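UL37 (Suid herpesvirus 1, PDB 4K70) is an inner tegument protein, represented here by its N-terminal half, that probably helps to control the intracellular trafficking of herpesvirus particles. Local coordinates at residues A49-C54 / T104-E109; A69-G74 / T114-G119. All blocks are in the same frame, centred on the assembly; numbering follows the deposited sequence.

In the fold
From the N terminus, the chain enters helix 39-60, turns into helix 63-78, and returns later through helix 101-109 and the loop that leads into helix 120-137. Contact 1 (49-54 with 104-109) closes a loop of 49 mostly helical residues by laying helix 101-109 along helix 39-60. Contact 2 (69-74 with 114-119) closes a loop of 39 residues by seating the later connection on helix 63-78. The four segments alternate in sequence, so the two loops cross, neither enclosing the other. The centres lie about 11 Å apart, and the contacts touch where L50 and L107 reach the backbone of A69, so helices 39-60, 63-78 and 101-109 and the loop before helix 120-137 are tied together.

Contact 1. Residues A49-C54 / T104-E109; sequences ALRLAC and TAALTE. With NA (sodium ion), chain L.
R51 and A106 meet where two helices run side by side, the segment axes approaching to 9.5 Å and their N-to-C directions differing by 3°. A106 lies at the centre of the interface: its methyl group sits against one face of the R51 guanidinium, over the middle of the group, with CB 3.6 Å from R51 CZ. The CB of R51 starts out pointing away from helix 101-109. Placing CG beside the backbone N (chi1 -84°) and bending again at chi2 swings the chain back across A106. The guanidinium then reaches two acids of that helix. R51 NH1 donates to E109 OE1 at 3.1 Å in a salt bridge, approaching nearly in line with the C-O bond, while NH2 forms a second salt bridge with D102. The carboxylate of E109 stands 81° from the guanidinium plane, and the arginine meets it through OE1; OE2 binds a sodium ion at 2.4 Å.

Beside these charged groups the packing is apolar and buried. C54 SG presses on L107 CD2 at 3.5 Å and also borders the methyl of A106. L50 spreads its two branches, CD2 toward A106 CB and CD1 toward L107 CD2, each at 4.2 Å. Helix 63-78 backs the pair, A69 touching both A53 and L107. With one carboxylate oxygen facing the arginine and the other the sodium ion, E109 has positive charge at both oxygens, which would probably stabilise its ionised form.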
loop_
_atom_site.group_PDB
_atom_site.type_symbol
_atom_site.label_atom_id
_atom_site.label_comp_id
_atom_site.label_asym_id
_atom_site.label_seq_id
_atom_site.Cartn_x
_atom_site.Cartn_y
_atom_site.Cartn_z
ATOM N N ALA A 49 -28.519 -14.223 -16.590
ATOM C CA ALA A 49 -28.835 -13.912 -15.202
ATOM C C ALA A 49 -29.862 -12.780 -15.125
ATOM O O ALA A 49 -30.848 -12.878 -14.405
ATOM C CB ALA A 49 -27.577 -13.563 -14.409
ATOM N N LEU A 50 -29.640 -11.713 -15.881
ATOM C CA LEU A 50 -30.558 -10.583 -15.845
ATOM C C LEU A 50 -31.948 -10.989 -16.341
ATOM O O LEU A 50 -32.962 -10.620 -15.749
ATOM C CB LEU A 50 -30.028 -9.425 -16.691
ATOM C CG LEU A 50 -30.996 -8.248 -16.663
ATOM C CD1 LEU A 50 -30.936 -7.556 -15.287
ATOM C CD2 LEU A 50 -30.716 -7.284 -17.805
ATOM N N ARG A 51 -31.980 -11.743 -17.435
ATOM C CA ARG A 51 -33.233 -12.221 -18.014
ATOM C C ARG A 51 -34.008 -13.100 -17.043
ATOM O O ARG A 51 -35.220 -12.979 -16.925
ATOM C CB ARG A 51 -32.961 -12.979 -19.314
ATOM C CG ARG A 51 -32.833 -12.082 -20.511
ATOM C CD ARG A 51 -34.204 -11.663 -20.992
ATOM N NE ARG A 51 -34.144 -10.584 -21.970
ATOM C CZ ARG A 51 -35.219 -9.964 -22.440
ATOM N NH1 ARG A 51 -36.420 -10.334 -22.014
ATOM N NH2 ARG A 51 -35.100 -8.982 -23.329
ATOM N N LEU A 52 -33.302 -13.977 -16.343
ATOM C CA LEU A 52 -33.921 -14.864 -15.364
ATOM C C LEU A 52 -34.446 -14.116 -14.137
ATOM O O LEU A 52 -35.464 -14.492 -13.539
ATOM C CB LEU A 52 -32.916 -15.935 -14.924
ATOM C CG LEU A 52 -32.615 -17.030 -15.944
ATOM C CD1 LEU A 52 -31.362 -17.773 -15.536
ATOM C CD2 LEU A 52 -33.790 -17.981 -16.032
ATOM N N ALA A 53 -33.744 -13.061 -13.743
ATOM C CA ALA A 53 -34.213 -12.262 -12.624
ATOM C C ALA A 53 -35.440 -11.460 -13.050
ATOM O O ALA A 53 -36.436 -11.406 -12.331
ATOM C CB ALA A 53 -33.110 -11.353 -12.111
ATOM N N CYS A 54 -35.369 -10.843 -14.224
ATOM C CA CYS A 54 -36.493 -10.084 -14.750
ATOM C C CYS A 54 -37.715 -10.971 -14.924
ATOM O O CYS A 54 -38.831 -10.561 -14.623
ATOM C CB CYS A 54 -36.127 -9.414 -16.075
ATOM S SG CYS A 54 -35.095 -7.953 -15.834
ATOM N N THR A 104 -31.578 -2.922 -20.572
ATOM C CA THR A 104 -32.658 -1.944 -20.513
ATOM C C THR A 104 -33.969 -2.556 -21.015
ATOM O O THR A 104 -35.013 -2.411 -20.375
ATOM C CB THR A 104 -32.326 -0.714 -21.374
ATOM O OG1 THR A 104 -31.137 -0.092 -20.870
ATOM C CG2 THR A 104 -33.495 0.301 -21.364
ATOM N N ALA A 105 -33.903 -3.251 -22.150
ATOM C CA ALA A 105 -35.092 -3.844 -22.755
ATOM C C ALA A 105 -35.747 -4.840 -21.801
ATOM O O ALA A 105 -36.970 -4.858 -21.652
ATOM C CB ALA A 105 -34.747 -4.505 -24.096
ATOM N N ALA A 106 -34.934 -5.636 -21.115
ATOM C CA ALA A 106 -35.474 -6.641 -20.202
ATOM C C ALA A 106 -36.083 -6.026 -18.950
ATOM O O ALA A 106 -37.165 -6.427 -18.507
ATOM C CB ALA A 106 -34.411 -7.664 -19.829
ATOM N N LEU A 107 -35.381 -5.062 -18.364
ATOM C CA LEU A 107 -35.883 -4.382 -17.182
ATOM C C LEU A 107 -37.151 -3.581 -17.499
ATOM O O LEU A 107 -38.101 -3.584 -16.723
ATOM C CB LEU A 107 -34.801 -3.475 -16.577
ATOM C CG LEU A 107 -33.652 -4.207 -15.871
ATOM C CD1 LEU A 107 -32.464 -3.272 -15.627
ATOM C CD2 LEU A 107 -34.121 -4.837 -14.564
ATOM N N THR A 108 -37.158 -2.909 -18.645
ATOM C CA THR A 108 -38.293 -2.079 -19.049
ATOM C C THR A 108 -39.543 -2.929 -19.270
ATOM O O THR A 108 -40.615 -2.638 -18.731
ATOM C CB THR A 108 -37.987 -1.285 -20.337
ATOM O OG1 THR A 108 -36.878 -0.411 -20.107
ATOM C CG2 THR A 108 -39.198 -0.438 -20.752
ATOM N N GLU A 109 -39.380 -3.984 -20.055
ATOM C CA GLU A 109 -40.444 -4.929 -20.364
ATOM C C GLU A 109 -40.997 -5.585 -19.099
ATOM O O GLU A 109 -42.194 -5.849 -19.000
ATOM C CB GLU A 109 -39.918 -5.980 -21.347
ATOM C CG GLU A 109 -40.776 -7.215 -21.478
ATOM C CD GLU A 109 -40.144 -8.266 -22.372
ATOM O OE1 GLU A 109 -39.087 -8.822 -21.992
ATOM O OE2 GLU A 109 -40.709 -8.535 -23.452
HETATM NA NA NA L . -42.209 -7.407 -24.880
#

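Contact 2. Residues A69-G74 / T114-G119; sequences AENLAG and TSAEFG
G74 and F118 join the kinked helix 63-78 to a type I beta turn, A116 to G119, whose last residue is the N-cap of helix 120-137. The turn is closed by its own bond, G119 N to A116 O.

Backbone hydrogen bonding explains how the two parts fit. At the kink the N-H groups of A73 and G74 have lost their bonds to the preceding helical turn, and G74 N donates instead to F118 O, at 2.9 Å with an N-H...O angle of 143°. E70 O, the carbonyl that G74 N would reach in an unbroken helix, accepts from a water at 2.9 Å. The same water accepts from A116 N at 3.0 Å and so bridges helix and loop. Two CA-H...O contacts add to the seam: G119 CA lies 3.1 Å from E70 O, and N71 CA lies 3.5 Å from F118 O.

Van der Waals packing fills in around these polar atoms. A73 CB rests on F118 O, and the CB of A116 is turned toward E70 and N71. The F118 ring leads away from residues 69-74 and meets W78, farther along the same helix; its CD1 stays 4.0 Å from the CA of G74.

Salt bridges extend the contact outward: E70 pairs with R113 and R457, and E117 with R449, linking both segments to helix 438-458.

N71 completes the contact. ND2 donates to V67 O within its own helix, which helps to fix the rotation of the amide. Its plane is 59° from that of the F118 ring. With CG beside the backbone N (chi1 -56°), the N71 side chain turns its amide to the loop, OD1 lying at the ring's edge, 3.5 Å from F118 CB.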
loop_
_atom_site.group_PDB
_atom_site.type_symbol
_atom_site.label_atom_id
_atom_site.label_comp_id
_atom_site.label_asym_id
_atom_site.label_seq_id
_atom_site.Cartn_x
_atom_site.Cartn_y
_atom_site.Cartn_z
ATOM N N ALA A 69 -33.250 -8.099 -9.727
ATOM C CA ALA A 69 -33.165 -7.632 -11.108
ATOM C C ALA A 69 -32.637 -6.212 -11.208
ATOM O O ALA A 69 -31.766 -5.920 -12.032
ATOM C CB ALA A 69 -34.517 -7.729 -11.778
ATOM N N GLU A 70 -33.186 -5.325 -10.381
ATOM C CA GLU A 70 -32.800 -3.919 -10.408
ATOM C C GLU A 70 -31.368 -3.647 -9.900
ATOM O O GLU A 70 -30.714 -2.695 -10.354
ATOM C CB GLU A 70 -33.820 -3.073 -9.635
ATOM C CG GLU A 70 -35.114 -2.818 -10.417
ATOM C CD GLU A 70 -36.066 -1.841 -9.718
ATOM O OE1 GLU A 70 -36.124 -1.833 -8.471
ATOM O OE2 GLU A 70 -36.762 -1.082 -10.431
ATOM N N ASN A 71 -30.884 -4.475 -8.972
ATOM C CA ASN A 71 -29.542 -4.279 -8.401
ATOM C C ASN A 71 -28.504 -5.363 -8.731
ATOM O O ASN A 71 -27.424 -5.421 -8.119
ATOM C CB ASN A 71 -29.648 -4.101 -6.892
ATOM C CG ASN A 71 -30.572 -2.968 -6.512
ATOM O OD1 ASN A 71 -30.159 -1.810 -6.424
ATOM N ND2 ASN A 71 -31.843 -3.294 -6.297
ATOM N N LEU A 72 -28.824 -6.192 -9.719
ATOM C CA LEU A 72 -27.955 -7.279 -10.142
ATOM C C LEU A 72 -26.579 -6.788 -10.571
ATOM O O LEU A 72 -25.572 -7.441 -10.308
ATOM C CB LEU A 72 -28.612 -8.065 -11.287
ATOM C CG LEU A 72 -27.956 -9.407 -11.584
ATOM C CD1 LEU A 72 -28.197 -10.352 -10.419
ATOM C CD2 LEU A 72 -28.499 -9.977 -12.881
ATOM N N ALA A 73 -26.527 -5.649 -11.247
ATOM C CA ALA A 73 -25.236 -5.130 -11.682
ATOM C C ALA A 73 -24.274 -4.952 -10.485
ATOM O O ALA A 73 -23.132 -5.412 -10.513
ATOM C CB ALA A 73 -25.411 -3.833 -12.443
ATOM N N GLY A 74 -24.753 -4.317 -9.425
ATOM C CA GLY A 74 -23.935 -4.079 -8.248
ATOM C C GLY A 74 -23.632 -5.347 -7.475
ATOM O O GLY A 74 -22.499 -5.565 -7.039
ATOM N N THR A 114 -33.990 0.890 -14.632
ATOM C CA THR A 114 -32.581 0.725 -14.935
ATOM C C THR A 114 -31.745 1.610 -14.014
ATOM O O THR A 114 -30.512 1.568 -14.038
ATOM C CB THR A 114 -32.272 1.104 -16.383
ATOM O OG1 THR A 114 -32.504 2.507 -16.568
ATOM C CG2 THR A 114 -33.140 0.293 -17.341
ATOM N N SER A 115 -32.425 2.389 -13.182
ATOM C CA SER A 115 -31.790 3.513 -12.505
ATOM C C SER A 115 -31.521 3.335 -11.011
ATOM O O SER A 115 -31.253 4.319 -10.322
ATOM C CB SER A 115 -32.659 4.759 -12.693
ATOM O OG SER A 115 -33.840 4.605 -11.933
ATOM N N ALA A 116 -31.598 2.109 -10.500
ATOM C CA ALA A 116 -31.289 1.868 -9.091
ATOM C C ALA A 116 -29.830 2.221 -8.772
ATOM O O ALA A 116 -28.988 2.270 -9.671
ATOM C CB ALA A 116 -31.583 0.426 -8.711
ATOM N N GLU A 117 -29.548 2.483 -7.495
ATOM C CA GLU A 117 -28.210 2.884 -7.067
ATOM C C GLU A 117 -27.183 1.775 -7.304
ATOM O O GLU A 117 -26.001 2.054 -7.465
ATOM C CB GLU A 117 -28.214 3.377 -5.608
ATOM C CG GLU A 117 -29.025 4.666 -5.439
ATOM C CD GLU A 117 -28.973 5.252 -4.029
ATOM O OE1 GLU A 117 -27.867 5.471 -3.505
ATOM O OE2 GLU A 117 -30.047 5.507 -3.445
ATOM N N PHE A 118 -27.649 0.532 -7.377
ATOM C CA PHE A 118 -26.789 -0.584 -7.793
ATOM C C PHE A 118 -27.196 -1.200 -9.134
ATOM O O PHE A 118 -26.841 -2.348 -9.447
ATOM C CB PHE A 118 -26.701 -1.635 -6.693
ATOM C CG PHE A 118 -25.925 -1.165 -5.492
ATOM C CD1 PHE A 118 -24.538 -1.205 -5.489
ATOM C CD2 PHE A 118 -26.582 -0.656 -4.382
ATOM C CE1 PHE A 118 -23.812 -0.755 -4.382
ATOM C CE2 PHE A 118 -25.872 -0.211 -3.277
ATOM C CZ PHE A 118 -24.487 -0.261 -3.276
ATOM N N GLY A 119 -27.905 -0.403 -9.927
ATOM C CA GLY A 119 -28.371 -0.795 -11.242
ATOM C C GLY A 119 -27.309 -0.615 -12.311
ATOM O O GLY A 119 -26.191 -0.177 -12.023
HETATM O O HOH W 1 -31.787 -0.523 -11.871
#